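D-galactonate dehydratase family member SEN1436 (Salmonella enterica subsp. enterica serovar Enteritidis, PDB 3TW9) catalyses, with low activity and with magnesium as cofactor, the dehydration of D-gluconate to 2-dehydro-3-deoxy-D-gluconate. Local coordinates at residues C[132-135]-C[136-139]; C[87-90]-C[91-94]; C[226-229]-C[230-234]; C[261-264]-C[265-268]. All blocks are in the same frame, centred on the assembly; numbering follows the deposited sequence.

Interaction 1. Residues C[132-135]-C[136-139]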
loop_
_atom_site.group_PDB
_atom_site.type_symbol
_atom_site.label_atom_id
_atom_site.label_comp_id
_atom_site.label_asym_id
_atom_site.label_seq_id
_atom_site.Cartn_x
_atom_site.Cartn_y
_atom_site.Cartn_z
ATOM N N GLY C 132 -10.169 9.119 -18.028
ATOM C CA GLY C 132 -10.779 8.178 -18.960
ATOM C C GLY C 132 -10.410 6.718 -18.691
ATOM O O GLY C 132 -10.156 5.957 -19.628
ATOM N N MET C 133 -10.353 6.318 -17.418
ATOM C CA MET C 133 -10.006 4.928 -17.108
ATOM C C MET C 133 -10.708 4.419 -15.867
ATOM O O MET C 133 -11.050 5.220 -14.995
ATOM C CB MET C 133 -8.464 4.672 -17.116
ATOM C CG MET C 133 -7.594 5.502 -16.230
ATOM S SD MET C 133 -5.810 5.247 -16.563
ATOM C CE MET C 133 -5.529 5.870 -18.216
ATOM N N PRO C 134 -10.998 3.102 -15.823
ATOM C CA PRO C 134 -11.625 2.536 -14.660
ATOM C C PRO C 134 -10.710 2.737 -13.457
ATOM O O PRO C 134 -9.496 2.872 -13.634
ATOM C CB PRO C 134 -11.723 1.057 -15.004
ATOM C CG PRO C 134 -11.746 1.003 -16.500
ATOM C CD PRO C 134 -10.811 2.091 -16.890
ATOM N N VAL C 135 -11.291 2.757 -12.253
ATOM C CA VAL C 135 -10.494 2.863 -11.031
ATOM C C VAL C 135 -9.457 1.718 -10.937
ATOM O O VAL C 135 -8.310 1.973 -10.552
ATOM C CB VAL C 135 -11.388 2.973 -9.753
ATOM C CG1 VAL C 135 -10.565 2.809 -8.477
ATOM C CG2 VAL C 135 -12.080 4.337 -9.712
ATOM N N TYR C 136 -9.827 0.485 -11.322
ATOM C CA TYR C 136 -8.856 -0.636 -11.314
ATOM C C TYR C 136 -7.623 -0.326 -12.158
ATOM O O TYR C 136 -6.530 -0.761 -11.841
ATOM C CB TYR C 136 -9.481 -2.005 -11.685
ATOM C CG TYR C 136 -10.047 -2.129 -13.111
ATOM C CD1 TYR C 136 -9.209 -2.282 -14.224
ATOM C CD2 TYR C 136 -11.427 -2.173 -13.317
ATOM C CE1 TYR C 136 -9.743 -2.423 -15.510
ATOM C CE2 TYR C 136 -11.972 -2.325 -14.597
ATOM C CZ TYR C 136 -11.124 -2.450 -15.683
ATOM O OH TYR C 136 -11.672 -2.591 -16.936
ATOM N N ASP C 137 -7.788 0.464 -13.222
ATOM C CA ASP C 137 -6.649 0.824 -14.058
ATOM C C ASP C 137 -5.779 1.894 -13.415
ATOM O O ASP C 137 -4.555 1.848 -13.557
ATOM C CB ASP C 137 -7.112 1.269 -15.467
ATOM C CG ASP C 137 -7.227 0.111 -16.444
ATOM O OD1 ASP C 137 -6.671 -0.987 -16.192
ATOM O OD2 ASP C 137 -7.884 0.301 -17.478
ATOM N N LEU C 138 -6.389 2.832 -12.678
ATOM C CA LEU C 138 -5.598 3.798 -11.875
ATOM C C LEU C 138 -4.715 3.097 -10.829
ATOM O O LEU C 138 -3.589 3.541 -10.535
ATOM C CB LEU C 138 -6.504 4.771 -11.120
ATOM C CG LEU C 138 -7.396 5.701 -11.941
ATOM C CD1 LEU C 138 -8.252 6.518 -11.000
ATOM C CD2 LEU C 138 -6.505 6.592 -12.760
ATOM N N LEU C 139 -5.242 2.002 -10.293
ATOM C CA LEU C 139 -4.624 1.281 -9.178
ATOM C C LEU C 139 -3.589 0.226 -9.597
ATOM O O LEU C 139 -2.992 -0.425 -8.730
ATOM C CB LEU C 139 -5.723 0.660 -8.315
ATOM C CG LEU C 139 -6.672 1.627 -7.589
ATOM C CD1 LEU C 139 -7.735 0.862 -6.841
ATOM C CD2 LEU C 139 -5.917 2.570 -6.631
#

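Interaction 2. Residues C[87-90]-C[91-94]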
loop_
_atom_site.group_PDB
_atom_site.type_symbol
_atom_site.label_atom_id
_atom_site.label_comp_id
_atom_site.label_asym_id
_atom_site.label_seq_id
_atom_site.Cartn_x
_atom_site.Cartn_y
_atom_site.Cartn_z
ATOM N N GLY C 87 -15.298 23.857 -2.596
ATOM C CA GLY C 87 -14.252 24.788 -3.041
ATOM C C GLY C 87 -12.866 24.167 -3.166
ATOM O O GLY C 87 -11.943 24.783 -3.707
ATOM N N LYS C 88 -12.713 22.947 -2.660
ATOM C CA LYS C 88 -11.417 22.280 -2.703
ATOM C C LYS C 88 -11.193 21.535 -4.011
ATOM O O LYS C 88 -12.141 21.108 -4.653
ATOM C CB LYS C 88 -11.292 21.301 -1.521
ATOM C CG LYS C 88 -11.211 22.027 -0.193
ATOM C CD LYS C 88 -11.092 21.108 0.978
ATOM C CE LYS C 88 -10.655 21.927 2.203
ATOM N NZ LYS C 88 -10.849 21.156 3.451
ATOM N N ASP C 89 -9.921 21.356 -4.361
ATOM C CA ASP C 89 -9.513 20.572 -5.533
ATOM C C ASP C 89 -9.728 19.065 -5.249
ATOM O O ASP C 89 -9.040 18.493 -4.386
ATOM C CB ASP C 89 -8.037 20.900 -5.821
ATOM C CG ASP C 89 -7.444 20.138 -6.994
ATOM O OD1 ASP C 89 -8.106 19.309 -7.641
ATOM O OD2 ASP C 89 -6.263 20.387 -7.271
ATOM N N PRO C 90 -10.647 18.400 -5.993
ATOM C CA PRO C 90 -10.964 16.973 -5.777
ATOM C C PRO C 90 -9.849 16.007 -6.247
ATOM O O PRO C 90 -9.906 14.787 -5.972
ATOM C CB PRO C 90 -12.222 16.770 -6.625
ATOM C CG PRO C 90 -12.051 17.730 -7.738
ATOM C CD PRO C 90 -11.387 18.947 -7.150
ATOM N N THR C 91 -8.843 16.527 -6.941
ATOM C CA THR C 91 -7.766 15.643 -7.390
ATOM C C THR C 91 -6.853 15.202 -6.214
ATOM O O THR C 91 -6.130 14.203 -6.329
ATOM C CB THR C 91 -6.953 16.234 -8.557
ATOM O OG1 THR C 91 -6.142 17.310 -8.089
ATOM C CG2 THR C 91 -7.889 16.735 -9.692
ATOM N N ARG C 92 -6.912 15.954 -5.106
ATOM C CA ARG C 92 -6.092 15.703 -3.903
ATOM C C ARG C 92 -6.742 14.702 -2.964
ATOM O O ARG C 92 -7.092 15.015 -1.843
ATOM C CB ARG C 92 -5.761 17.023 -3.185
ATOM C CG ARG C 92 -5.068 18.054 -4.115
ATOM C CD ARG C 92 -4.485 19.241 -3.394
ATOM N NE ARG C 92 -3.430 18.860 -2.439
ATOM C CZ ARG C 92 -2.806 19.710 -1.641
ATOM N NH1 ARG C 92 -3.131 20.999 -1.680
ATOM N NH2 ARG C 92 -1.866 19.273 -0.802
ATOM N N ILE C 93 -6.913 13.477 -3.440
ATOM C CA ILE C 93 -7.674 12.471 -2.710
ATOM C C ILE C 93 -7.114 12.185 -1.336
ATOM O O ILE C 93 -7.849 12.242 -0.332
ATOM C CB ILE C 93 -7.795 11.159 -3.514
ATOM C CG1 ILE C 93 -8.519 11.434 -4.856
ATOM C CG2 ILE C 93 -8.583 10.125 -2.735
ATOM C CD1 ILE C 93 -9.011 10.138 -5.560
ATOM N N GLU C 94 -5.816 11.918 -1.297
ATOM C CA GLU C 94 -5.119 11.566 -0.054
ATOM C C GLU C 94 -5.142 12.735 0.931
ATOM O O GLU C 94 -5.395 12.544 2.106
ATOM C CB GLU C 94 -3.677 11.181 -0.374
ATOM C CG GLU C 94 -2.931 10.605 0.831
ATOM C CD GLU C 94 -3.478 9.245 1.279
ATOM O OE1 GLU C 94 -3.580 8.353 0.420
ATOM O OE2 GLU C 94 -3.786 9.069 2.476
#

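Interaction 3. Residues C[226-229]-C[230-234]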
loop_
_atom_site.group_PDB
_atom_site.type_symbol
_atom_site.label_atom_id
_atom_site.label_comp_id
_atom_site.label_asym_id
_atom_site.label_seq_id
_atom_site.Cartn_x
_atom_site.Cartn_y
_atom_site.Cartn_z
ATOM N N LYS C 226 -21.563 -27.901 18.385
ATOM C CA LYS C 226 -21.510 -29.360 18.339
ATOM C C LYS C 226 -22.137 -29.905 17.061
ATOM O O LYS C 226 -21.865 -31.050 16.681
ATOM C CB LYS C 226 -22.175 -29.972 19.579
ATOM C CG LYS C 226 -21.445 -29.714 20.895
ATOM C CD LYS C 226 -22.149 -30.409 22.053
ATOM C CE LYS C 226 -21.502 -30.085 23.388
ATOM N NZ LYS C 226 -21.926 -28.752 23.856
ATOM N N SER C 227 -22.941 -29.076 16.389
ATOM C CA SER C 227 -23.656 -29.494 15.179
ATOM C C SER C 227 -22.984 -29.159 13.854
ATOM O O SER C 227 -23.254 -29.809 12.843
ATOM C CB SER C 227 -25.078 -28.939 15.194
ATOM O OG SER C 227 -25.719 -29.360 16.386
ATOM N N VAL C 228 -22.130 -28.140 13.850
ATOM C CA VAL C 228 -21.439 -27.748 12.620
ATOM C C VAL C 228 -20.593 -28.873 11.981
ATOM O O VAL C 228 -20.679 -29.049 10.775
ATOM C CB VAL C 228 -20.653 -26.388 12.773
ATOM C CG1 VAL C 228 -19.865 -26.009 11.485
ATOM C CG2 VAL C 228 -21.609 -25.307 13.089
ATOM N N PRO C 229 -19.783 -29.627 12.772
ATOM C CA PRO C 229 -18.998 -30.639 12.079
ATOM C C PRO C 229 -19.864 -31.702 11.387
ATOM O O PRO C 229 -19.483 -32.181 10.317
ATOM C CB PRO C 229 -18.165 -31.274 13.198
ATOM C CG PRO C 229 -18.018 -30.162 14.216
ATOM C CD PRO C 229 -19.350 -29.477 14.183
ATOM N N ARG C 230 -21.011 -32.031 11.984
ATOM C CA ARG C 230 -21.941 -33.004 11.400
ATOM C C ARG C 230 -22.531 -32.528 10.070
ATOM O O ARG C 230 -22.601 -33.312 9.109
ATOM C CB ARG C 230 -23.052 -33.378 12.394
ATOM C CG ARG C 230 -22.522 -33.931 13.721
ATOM C CD ARG C 230 -23.443 -34.989 14.307
ATOM N NE ARG C 230 -24.699 -34.431 14.805
ATOM C CZ ARG C 230 -24.960 -34.186 16.086
ATOM N NH1 ARG C 230 -24.050 -34.447 17.019
ATOM N NH2 ARG C 230 -26.137 -33.681 16.434
ATOM N N LEU C 231 -22.911 -31.247 10.011
ATOM C CA LEU C 231 -23.345 -30.591 8.774
ATOM C C LEU C 231 -22.295 -30.737 7.662
ATOM O O LEU C 231 -22.617 -31.158 6.556
ATOM C CB LEU C 231 -23.683 -29.104 9.020
ATOM C CG LEU C 231 -23.892 -28.216 7.791
ATOM C CD1 LEU C 231 -25.180 -28.582 7.023
ATOM C CD2 LEU C 231 -23.868 -26.737 8.165
ATOM N N PHE C 232 -21.034 -30.436 7.970
ATOM C CA PHE C 232 -19.976 -30.554 6.976
ATOM C C PHE C 232 -19.576 -31.977 6.620
ATOM O O PHE C 232 -19.215 -32.235 5.462
ATOM C CB PHE C 232 -18.768 -29.671 7.354
ATOM C CG PHE C 232 -19.027 -28.237 7.058
ATOM C CD1 PHE C 232 -19.068 -27.787 5.722
ATOM C CD2 PHE C 232 -19.325 -27.339 8.076
ATOM C CE1 PHE C 232 -19.387 -26.460 5.408
ATOM C CE2 PHE C 232 -19.638 -25.996 7.773
ATOM C CZ PHE C 232 -19.665 -25.551 6.428
ATOM N N ASP C 233 -19.670 -32.894 7.588
ATOM C CA ASP C 233 -19.484 -34.312 7.292
ATOM C C ASP C 233 -20.502 -34.745 6.222
ATOM O O ASP C 233 -20.128 -35.305 5.169
ATOM C CB ASP C 233 -19.601 -35.163 8.556
ATOM C CG ASP C 233 -19.214 -36.610 8.305
ATOM O OD1 ASP C 233 -18.015 -36.892 8.112
ATOM O OD2 ASP C 233 -20.122 -37.459 8.281
ATOM N N HIS C 234 -21.767 -34.414 6.467
ATOM C CA HIS C 234 -22.854 -34.695 5.513
ATOM C C HIS C 234 -22.655 -34.050 4.146
ATOM O O HIS C 234 -22.778 -34.721 3.133
ATOM C CB HIS C 234 -24.228 -34.274 6.047
ATOM C CG HIS C 234 -25.333 -34.528 5.067
ATOM N ND1 HIS C 234 -25.872 -35.782 4.866
ATOM C CD2 HIS C 234 -25.960 -33.706 4.190
ATOM C CE1 HIS C 234 -26.804 -35.714 3.933
ATOM N NE2 HIS C 234 -26.875 -34.467 3.504
#

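Interaction 4. Residues C[261-264]-C[265-268]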
loop_
_atom_site.group_PDB
_atom_site.type_symbol
_atom_site.label_atom_id
_atom_site.label_comp_id
_atom_site.label_asym_id
_atom_site.label_seq_id
_atom_site.Cartn_x
_atom_site.Cartn_y
_atom_site.Cartn_z
ATOM N N LEU C 261 -13.734 -25.646 17.306
ATOM C CA LEU C 261 -14.494 -25.814 16.084
ATOM C C LEU C 261 -13.585 -25.735 14.845
ATOM O O LEU C 261 -13.681 -26.567 13.935
ATOM C CB LEU C 261 -15.596 -24.763 16.005
ATOM C CG LEU C 261 -16.539 -24.831 14.806
ATOM C CD1 LEU C 261 -17.333 -26.152 14.761
ATOM C CD2 LEU C 261 -17.476 -23.637 14.847
ATOM N N ALA C 262 -12.687 -24.759 14.832
ATOM C CA ALA C 262 -11.645 -24.677 13.792
ATOM C C ALA C 262 -10.878 -26.001 13.645
ATOM O O ALA C 262 -10.684 -26.517 12.541
ATOM C CB ALA C 262 -10.672 -23.519 14.102
ATOM N N LYS C 263 -10.466 -26.557 14.765
ATOM C CA LYS C 263 -9.768 -27.848 14.759
ATOM C C LYS C 263 -10.633 -28.994 14.227
ATOM O O LYS C 263 -10.164 -29.791 13.406
ATOM C CB LYS C 263 -9.216 -28.189 16.148
ATOM C CG LYS C 263 -8.113 -27.194 16.611
ATOM C CD LYS C 263 -7.731 -27.421 18.093
ATOM C CE LYS C 263 -6.991 -28.738 18.321
ATOM N NZ LYS C 263 -6.483 -28.865 19.723
ATOM N N THR C 264 -11.884 -29.051 14.664
ATOM C CA THR C 264 -12.791 -30.132 14.219
ATOM C C THR C 264 -13.145 -30.055 12.728
ATOM O O THR C 264 -13.462 -31.076 12.116
ATOM C CB THR C 264 -14.087 -30.193 15.061
ATOM O OG1 THR C 264 -14.808 -28.960 14.959
ATOM C CG2 THR C 264 -13.750 -30.454 16.514
ATOM N N LEU C 265 -13.063 -28.852 12.157
ATOM C CA LEU C 265 -13.414 -28.608 10.742
ATOM C C LEU C 265 -12.240 -28.709 9.786
ATOM O O LEU C 265 -12.434 -28.614 8.576
ATOM C CB LEU C 265 -14.089 -27.254 10.579
ATOM C CG LEU C 265 -15.454 -27.059 11.274
ATOM C CD1 LEU C 265 -15.967 -25.672 11.054
ATOM C CD2 LEU C 265 -16.495 -28.087 10.792
ATOM N N GLU C 266 -11.026 -28.876 10.321
ATOM C CA GLU C 266 -9.821 -29.096 9.489
ATOM C C GLU C 266 -9.978 -30.145 8.395
ATOM O O GLU C 266 -9.636 -29.888 7.253
ATOM C CB GLU C 266 -8.613 -29.457 10.358
ATOM C CG GLU C 266 -7.867 -28.236 10.800
ATOM C CD GLU C 266 -6.715 -28.494 11.741
ATOM O OE1 GLU C 266 -5.986 -29.509 11.620
ATOM O OE2 GLU C 266 -6.538 -27.634 12.618
ATOM N N GLN C 267 -10.511 -31.312 8.769
ATOM C CA GLN C 267 -10.658 -32.445 7.858
ATOM C C GLN C 267 -11.601 -32.151 6.672
ATOM O O GLN C 267 -11.577 -32.867 5.670
ATOM C CB GLN C 267 -11.182 -33.663 8.620
ATOM C CG GLN C 267 -12.512 -33.410 9.314
ATOM C CD GLN C 267 -12.929 -34.530 10.254
ATOM O OE1 GLN C 267 -13.000 -35.692 9.865
ATOM N NE2 GLN C 267 -13.214 -34.171 11.501
ATOM N N TYR C 268 -12.422 -31.106 6.795
ATOM C CA TYR C 268 -13.418 -30.773 5.752
ATOM C C TYR C 268 -12.924 -29.716 4.766
ATOM O O TYR C 268 -13.640 -29.370 3.802
ATOM C CB TYR C 268 -14.750 -30.372 6.396
ATOM C CG TYR C 268 -15.239 -31.409 7.357
ATOM C CD1 TYR C 268 -15.470 -32.724 6.925
ATOM C CD2 TYR C 268 -15.458 -31.102 8.703
ATOM C CE1 TYR C 268 -15.914 -33.710 7.806
ATOM C CE2 TYR C 268 -15.905 -32.083 9.597
ATOM C CZ TYR C 268 -16.128 -33.386 9.138
ATOM O OH TYR C 268 -16.566 -34.364 10.007
HETATM O O HOH W 1 -10.505 -32.104 11.666
#

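Interaction 1. Residues C[132-135]-C[136-139]
The carbonyl oxygen of P134 is gripped by two amides of the short helix 135-138. L138 N reaches P134 O at 3.3 Å, in the carbonyl plane, while D137 N comes in to P134 O at 3.0 Å from above that plane. P134 occupies the N-cap position, a place that suits proline because its ring has already fixed phi and it has no N-H to lose. One residue on, L139 N donates to V135 O at 3.1 Å and closes the turn.

The proline also carries the aromatic contact. P134 CB lies over one face of the Y136 ring, 3.6 Å from the ring centroid, a CH-pi contact. A chi1 of 64° sets Y136 CG between the backbone N and the carbonyl carbon, and the ring lies with that face against P134 CB. Apart from this, M133 CG meets L138 CD2 at 3.8 Å; V135 CG1 lies alongside L139 CD1, also at 3.8 Å, apolar groups suited to a buried turn.

G132, with positive phi, ends helix 110-131 in a Schellman motif. The turn then packs against helix 357-369, where H365 receives the Y136 amide, while L138 rests on W124 of helix 110-131 and on L138 of the second subunit.

Interaction 2. Residues C[87-90]-C[91-94]
The side chains of D89 and T91 cross obliquely, with T91 OG1 and T91 N meeting one face of the D89 carboxylate, out of its plane. D89 OD1 accepts twice, from T91 OG1 at 2.8 Å and from T91 N at 3.0 Å; the second bond makes an Asx turn. D89 CG stands opposite its own backbone N (chi1 179°), which carries the carboxylate forward along the chain to T91. The threonine hydroxyl, with chi1 at 72°, is turned back to meet it. Aspartate is short enough to serve an amide two residues on, and threonine supplies a hydroxyl beside that amide, so one oxygen fixes both.

R92 runs at about a right angle to D89, and the planes of carboxylate and guanidinium stand 70° apart. D89 OD2 comes to 4.1 Å from R92 CG, but the charged ends do not meet; R92 NE donates instead to the carbonyl of K142 of the second subunit. Superimposed on the Asx turn, D89 to R92 form a type I beta turn, with P90 well placed at its second position, and its closing bond from R92 N to D89 O is weak at 3.4 Å.

The loop after helix 70-85 leads through this turn into helix 93-101, with R92 as N-cap. P90 and I93 lie against helix 110-131, and the salt bridge of E94 with K335 ties the new helix to helix 330-342.

Interaction 3. Residues C[226-229]-C[230-234]
D233 N donates to P229 O at 2.8 Å, the shortest of three successive bonds from residue i+4 to residue i. In the other two, F232 N donates to V228 O at 3.1 Å and L231 N to S227 O at 3.2 Å, both nearly straight at the hydrogen. P229 has no N-H to give to the turn before it, and the helix is kinked there, yet its carbonyl serves the next turn normally. The hydroxyl of S227 bonds to the carbonyl of A223, four residues back, as serine commonly does inside a helix.

These residues belong to helix 221-239, one of the outer helices of the C-terminal barrel domain that marks the enolase superfamily, in which parallel strands form the wall and helices cover it. F232 is buried, its side chain about 9 Å from that of D248, a magnesium ligand.

V228 and F232, four residues apart, lie side by side and point the same way. V228 CG1 stands anti to its backbone N (chi1 177°), which brings this methyl to F232 CD2 at 3.7 Å; it meets the ring at its edge, in the plane. Both residues are apolar and suit burial: V228 packs on L261 and L265 next to helix 221-239, and P229 also presses on L261. R230, poorly ordered, is modelled with K226 O over one face of its guanidinium.

Interaction 4. Residues C[261-264]-C[265-268]
L261 O takes two donors in the last turn of helix 255-265: L265 N at 3.0 Å and T264 OG1 at 2.8 Å. The T264 torsion, chi1 60°, sets OG1 between its backbone N and carbonyl carbon, from where it bends back to the carbonyl three residues earlier. Threonine thus satisfies its own hydroxyl in a helix. L265 CG is packed against the same carbonyl oxygen, at 3.2 Å from L261 O, and the methyl L265 CD1 meets L261 CG at 3.9 Å, the two leucines crossing as an apolar pair on the buried side.

Beyond T264 the side chain of Q267 adds a donor to T264 O. With chi1 at 58° and an extended chain beyond CG, it reaches back so that Q267 NE2 lies 3.2 Å from T264 O, which is close to the plane of the Q267 side-chain amide. Q267 CG also covers the centre of one face of the neighbouring Y268 ring. A water accepts from Q267 N and donates to K263 O at 2.9 Å, joining carbonyl and amide.

E266 sends its carboxylate to S292 and S293, and Y268 O receives R236. Such a helix end, passing through a turn to the next strand, is typical of the enolase-superfamily barrel; here strand 272-274 ends with the magnesium ligand E274.

Along the chain the order is interaction 2, interaction 1, interaction 3, interaction 4. The first two lie in the N-terminal domain, their centres about 17 Å apart without touching; both pack against helix 110-131 and both reach the second subunit, so this end of the chain takes part in the subunit interface. Interactions 3 and 4 lie in the enolase-like C-terminal domain, with centres about 10 Å apart, on neighbouring helices 221-239 and 255-265 that do touch: P229 CG packs on T264 OG1 at 3.5 Å. Centres of the two groups are 41 to 52 Å apart. The chain thus has an interface end and a barrel flank whose side chains come within about 9 to 10 Å of those of magnesium ligands D248 and E274.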